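Local coordinates for esterase TesA (Pseudomonas aeruginosa, PDB 4JGG), which hydrolyses carboxylic esters, preferring Tween detergents and short-chain p-nitrophenyl esters, and has a low thioesterase activity on palmitoyl-coenzyme A, at residues Gln186-Leu189 and Leu190-Val193; Gly101-Pro104 and Ala105-Gln108. All coordinates share one frame; numbering follows the deposited sequence.

Interaction 1 of 2, residues Gln186-Leu189 and Leu190-Val193; sequences QPRL and LENV
R188 and N192, one helical turn apart, are joined through their side chains: NE of R188 donates to OD1 of N192 over 3.1 Å. The bond is moderately bent, 152° at the hydrogen, and OD1 sits at the edge of the guanidinium, a little off its plane, while the amide is turned 73° against that plane. A water completes a small ring of bonds. It lies in the guanidinium plane, accepts a hydrogen bond from NH2 of R188 at 2.8 Å and donates one to OD1 of N192 at 2.6 Å, so this oxygen is gripped twice. E191 comes to the same arginine with its carboxylate obliquely placed; OE2 is 3.8 Å from NE of R188, a long salt bridge resting on charge alone, since no N-H is aimed at it. OE1 of E191 lies 3.7 Å from CD of R188.

The arginine gets there by trailing CG away from its own N (chi1 -178°) and then bending at chi2, which lays the chain back along the following turn. ND2 of N192 donates to the backbone oxygens of F163 and E165, which fixes the rotation of the amide; a short polar amide suits this seat between helix and loop. Beneath, the main chain supplies i to i+4 bonds, among them E191 N to P187 O at 2.8 Å. P187 fits the first turn, where its missing N-H costs no bond within the helix. Three residues are buried: L189 packs on W43 and L164, L190 on L46 and R50 of helix 43-53, and V193 on W43, F163, L126 and L128. The whole is an amphipathic helix of the alpha/beta/alpha SGNH-hydrolase fold, with Q186 at its start about 8 Å from the probable catalytic H180, side chain to side chain.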
ATOM      1  N   GLN A 186      13.189  -4.503  -1.955  1.00 15.79           N
ATOM      2  CA  GLN A 186      11.959  -5.164  -2.415  1.00 14.65           C
ATOM      3  C   GLN A 186      11.597  -6.425  -1.626  1.00 13.86           C
ATOM      4  O   GLN A 186      10.428  -6.620  -1.261  1.00 11.09           O
ATOM      5  CB  GLN A 186      11.990  -5.424  -3.929  1.00 12.38           C
ATOM      6  CG  GLN A 186      12.216  -4.177  -4.795  1.00 15.37           C
ATOM      7  CD  GLN A 186      11.202  -3.074  -4.533  1.00 13.71           C
ATOM      8  OE1 GLN A 186       9.998  -3.273  -4.671  1.00 13.06           O
ATOM      9  NE2 GLN A 186      11.690  -1.904  -4.150  1.00 16.08           N
ATOM     10  N   PRO A 187      12.597  -7.289  -1.353  1.00 16.23           N
ATOM     11  CA  PRO A 187      12.342  -8.422  -0.460  1.00 11.89           C
ATOM     12  C   PRO A 187      11.761  -7.992   0.877  1.00 12.26           C
ATOM     13  O   PRO A 187      10.785  -8.591   1.320  1.00 10.30           O
ATOM     14  CB  PRO A 187      13.733  -9.029  -0.280  1.00 11.66           C
ATOM     15  CG  PRO A 187      14.395  -8.787  -1.570  1.00 13.71           C
ATOM     16  CD  PRO A 187      13.907  -7.418  -2.021  1.00 15.85           C
ATOM     17  N   ARG A 188      12.337  -6.955   1.492  1.00 12.97           N
ATOM     18  CA  ARG A 188      11.882  -6.497   2.801  1.00 14.19           C
ATOM     19  C   ARG A 188      10.456  -5.952   2.761  1.00 12.07           C
ATOM     20  O   ARG A 188       9.654  -6.247   3.642  1.00 12.22           O
ATOM     21  CB  ARG A 188      12.817  -5.432   3.382  1.00 12.19           C
ATOM     22  CG  ARG A 188      12.386  -4.975   4.772  1.00 13.59           C
ATOM     23  CD  ARG A 188      12.610  -6.082   5.790  1.00 14.56           C
ATOM     24  NE  ARG A 188      11.877  -5.893   7.040  1.00 14.07           N
ATOM     25  CZ  ARG A 188      12.413  -5.405   8.155  1.00 13.54           C
ATOM     26  NH1 ARG A 188      13.681  -5.032   8.175  1.00  9.33           N
ATOM     27  NH2 ARG A 188      11.673  -5.277   9.244  1.00 14.24           N
ATOM     28  N   LEU A 189      10.150  -5.135   1.757  1.00 14.08           N
ATOM     29  CA  LEU A 189       8.756  -4.744   1.520  1.00 13.16           C
ATOM     30  C   LEU A 189       7.840  -5.971   1.543  1.00 11.19           C
ATOM     31  O   LEU A 189       6.829  -5.975   2.240  1.00 12.07           O
ATOM     32  CB  LEU A 189       8.615  -3.958   0.207  1.00  9.85           C
ATOM     33  CG  LEU A 189       9.337  -2.604   0.225  1.00 14.10           C
ATOM     34  CD1 LEU A 189       9.201  -1.847  -1.115  1.00 11.00           C
ATOM     35  CD2 LEU A 189       8.814  -1.749   1.382  1.00  9.87           C
ATOM     36  N   LEU A 190       8.191  -7.020   0.796  1.00 15.09           N
ATOM     37  CA  LEU A 190       7.366  -8.236   0.779  1.00 11.46           C
ATOM     38  C   LEU A 190       7.290  -8.897   2.146  1.00 12.73           C
ATOM     39  O   LEU A 190       6.215  -9.325   2.574  1.00 12.27           O
ATOM     40  CB  LEU A 190       7.853  -9.242  -0.276  1.00 12.21           C
ATOM     41  CG  LEU A 190       7.193 -10.629  -0.285  1.00 14.63           C
ATOM     42  CD1 LEU A 190       5.705 -10.574  -0.611  1.00 14.37           C
ATOM     43  CD2 LEU A 190       7.926 -11.524  -1.274  1.00 12.10           C
ATOM     44  N   GLU A 191       8.433  -8.991   2.821  1.00 11.94           N
ATOM     45  CA  GLU A 191       8.464  -9.475   4.199  1.00 12.80           C
ATOM     46  C   GLU A 191       7.476  -8.708   5.075  1.00 13.53           C
ATOM     47  O   GLU A 191       6.793  -9.288   5.920  1.00 13.95           O
ATOM     48  CB  GLU A 191       9.878  -9.376   4.790  1.00 14.93           C
ATOM     49  CG  GLU A 191       9.911  -9.531   6.312  1.00 17.21           C
ATOM     50  CD  GLU A 191      11.321  -9.616   6.905  1.00 17.36           C
ATOM     51  OE1 GLU A 191      12.314  -9.746   6.152  1.00 14.56           O
ATOM     52  OE2 GLU A 191      11.430  -9.541   8.142  1.00 17.33           O
ATOM     53  N   ASN A 192       7.390  -7.398   4.873  1.00 12.83           N
ATOM     54  CA  ASN A 192       6.554  -6.584   5.747  1.00 13.18           C
ATOM     55  C   ASN A 192       5.058  -6.783   5.551  1.00 15.11           C
ATOM     56  O   ASN A 192       4.271  -6.499   6.452  1.00 14.27           O
ATOM     57  CB  ASN A 192       6.937  -5.102   5.644  1.00 14.27           C
ATOM     58  CG  ASN A 192       8.261  -4.815   6.303  1.00 15.57           C
ATOM     59  OD1 ASN A 192       8.762  -5.644   7.058  1.00 16.31           O
ATOM     60  ND2 ASN A 192       8.840  -3.655   6.026  1.00 15.85           N
ATOM     61  N   VAL A 193       4.668  -7.275   4.376  1.00 11.93           N
ATOM     62  CA  VAL A 193       3.256  -7.457   4.075  1.00 12.32           C
ATOM     63  C   VAL A 193       2.819  -8.891   4.351  1.00 11.72           C
ATOM     64  O   VAL A 193       1.752  -9.117   4.899  1.00 14.12           O
ATOM     65  CB  VAL A 193       2.933  -7.112   2.588  1.00 11.12           C
ATOM     66  CG1 VAL A 193       1.440  -7.202   2.321  1.00 15.34           C
ATOM     67  CG2 VAL A 193       3.456  -5.739   2.222  1.00  9.51           C
TER
HETATM   68  O   HOH W   1       9.158  -6.358   9.564  1.00 21.33           O

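Interaction 2 of 2, residues Gly101-Pro104 and Ala105-Gln108; sequences GMAP and AQLQ
Q106 reaches back over the beginning of its own helix to A103 and M102. Among the polar contacts, its NE2 donates to O of A103 at 2.8 Å, with an angle of 141° at the hydrogen; the carbonyl oxygen is crowded in the model, so this bond is tentative. The same amide nitrogen also donates to OD2 of D97 in helix 95-99, which supports the modelled orientation of the amide. A glutamine is long enough to span back to the preceding loop and has the two N-H groups that this needs. Its chain does so by placing CG between the backbone N and the carbonyl carbon (chi1 55°) and folding again at chi2. In the main chain, N of Q108 donates to O of P104 at 3.2 Å, an ordinary i to i+4 helical bond, whereas L107 N to A103 O is weak at 3.4 Å.

Van der Waals contacts are few. CB of M102 lies 3.4 Å from NE2 of Q106, and CE of M102 is 4.0 Å from OE1 of Q106, the two side chains crossing at roughly a right angle. L107 turns inward to V147 of helix 138-155 and S70, and P104 rests on F144.

G101 takes positive phi to end the preceding helix in a Schellman motif. A103 occupies the N-cap position, where its small CB meets CG of Q106 at 3.7 Å but offers no side-chain cap, and P104 starts the next helix where a restricted phi is an advantage. This is a helix-loop-helix junction, a Schellman C-cap leading within three residues to the N-terminus of helix 104-121 in the alpha/beta/alpha fold.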
ATOM      1  N   GLY A 101       1.850  17.640   1.888  1.00 14.38           N
ATOM      2  CA  GLY A 101       1.318  18.515   2.917  1.00 14.36           C
ATOM      3  C   GLY A 101      -0.172  18.730   2.755  1.00 15.95           C
ATOM      4  O   GLY A 101      -0.701  19.802   3.054  1.00 12.12           O
ATOM      5  N   MET A 102      -0.862  17.709   2.257  1.00 12.41           N
ATOM      6  CA  MET A 102      -2.315  17.789   2.132  1.00 13.68           C
ATOM      7  C   MET A 102      -2.911  17.538   3.506  1.00  9.38           C
ATOM      8  O   MET A 102      -2.186  17.221   4.443  1.00 11.24           O
ATOM      9  CB  MET A 102      -2.820  16.764   1.110  1.00 12.14           C
ATOM     10  CG  MET A 102      -2.117  16.920  -0.235  1.00 15.24           C
ATOM     11  SD  MET A 102      -2.664  15.851  -1.580  1.00 18.68           S
ATOM     12  CE  MET A 102      -4.412  16.192  -1.661  1.00 18.20           C
ATOM     13  N   ALA A 103      -4.220  17.676   3.632  1.00 13.14           N
ATOM     14  CA  ALA A 103      -4.861  17.551   4.940  1.00 17.41           C
ATOM     15  C   ALA A 103      -4.989  16.080   5.363  1.00 15.47           C
ATOM     16  O   ALA A 103      -5.443  15.243   4.595  1.00 15.34           O
ATOM     17  CB  ALA A 103      -6.221  18.228   4.926  1.00 16.41           C
ATOM     18  N   PRO A 104      -4.561  15.766   6.588  1.00 16.26           N
ATOM     19  CA  PRO A 104      -4.698  14.424   7.155  1.00 13.38           C
ATOM     20  C   PRO A 104      -6.144  13.951   7.234  1.00 17.43           C
ATOM     21  O   PRO A 104      -6.392  12.750   7.177  1.00 14.97           O
ATOM     22  CB  PRO A 104      -4.140  14.592   8.568  1.00 14.76           C
ATOM     23  CG  PRO A 104      -3.178  15.709   8.452  1.00 16.93           C
ATOM     24  CD  PRO A 104      -3.756  16.650   7.448  1.00 14.89           C
ATOM     25  N   ALA A 105      -7.087  14.876   7.378  1.00 18.21           N
ATOM     26  CA  ALA A 105      -8.486  14.483   7.544  1.00 17.65           C
ATOM     27  C   ALA A 105      -9.077  13.957   6.238  1.00 18.96           C
ATOM     28  O   ALA A 105      -9.838  12.983   6.243  1.00 14.00           O
ATOM     29  CB  ALA A 105      -9.307  15.639   8.082  1.00 18.22           C
ATOM     30  N   GLN A 106      -8.723  14.598   5.123  1.00 15.83           N
ATOM     31  CA  GLN A 106      -9.193  14.151   3.813  1.00 16.86           C
ATOM     32  C   GLN A 106      -8.600  12.791   3.440  1.00 14.08           C
ATOM     33  O   GLN A 106      -9.222  12.014   2.710  1.00 15.27           O
ATOM     34  CB  GLN A 106      -8.912  15.202   2.722  1.00 16.27           C
ATOM     35  CG  GLN A 106      -7.444  15.648   2.597  1.00 20.61           C
ATOM     36  CD  GLN A 106      -6.647  14.824   1.578  1.00 21.05           C
ATOM     37  OE1 GLN A 106      -7.178  14.411   0.538  1.00 27.61           O
ATOM     38  NE2 GLN A 106      -5.372  14.593   1.872  1.00 11.70           N
ATOM     39  N   LEU A 107      -7.403  12.506   3.942  1.00 13.77           N
ATOM     40  CA  LEU A 107      -6.785  11.194   3.752  1.00 13.58           C
ATOM     41  C   LEU A 107      -7.638  10.144   4.431  1.00 10.84           C
ATOM     42  O   LEU A 107      -7.952   9.098   3.851  1.00 12.51           O
ATOM     43  CB  LEU A 107      -5.374  11.158   4.349  1.00 13.46           C
ATOM     44  CG  LEU A 107      -4.679   9.794   4.307  1.00 10.01           C
ATOM     45  CD1 LEU A 107      -4.548   9.265   2.875  1.00  9.96           C
ATOM     46  CD2 LEU A 107      -3.314   9.832   4.991  1.00 13.46           C
ATOM     47  N   GLN A 108      -8.017  10.430   5.671  1.00 11.53           N
ATOM     48  CA  GLN A 108      -8.811   9.502   6.462  1.00 15.03           C
ATOM     49  C   GLN A 108     -10.151   9.247   5.777  1.00 15.89           C
ATOM     50  O   GLN A 108     -10.631   8.120   5.726  1.00 13.77           O
ATOM     51  CB  GLN A 108      -9.017  10.057   7.877  1.00 17.40           C
ATOM     52  CG  GLN A 108      -9.294   8.984   8.926  1.00 18.02           C
ATOM     53  CD  GLN A 108     -10.691   8.408   8.816  1.00 18.57           C
ATOM     54  OE1 GLN A 108     -11.556   8.971   8.146  1.00 22.10           O
ATOM     55  NE2 GLN A 108     -10.922   7.275   9.480  1.00 22.70           N
TER

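Both contacts are local, each at the start of a helix, but they hold different elements: interaction 1 belongs to helix 186-197 and interaction 2 to the entry of helix 104-121. Their centres are 26 Å apart on opposite sides of the chain's centre, with nearest atoms about 17 Å apart. Interaction 1 is partly buried, and its charged outer side is backed by leucines and a valine; interaction 2 is a surface contact, resting on a neutral amide that meets a loop carbonyl and on van der Waals contacts, while its glycine merely ends the previous helix. Only the former lies near the predicted catalytic residues, whereas the latter, away from them, links consecutive helices of the fold.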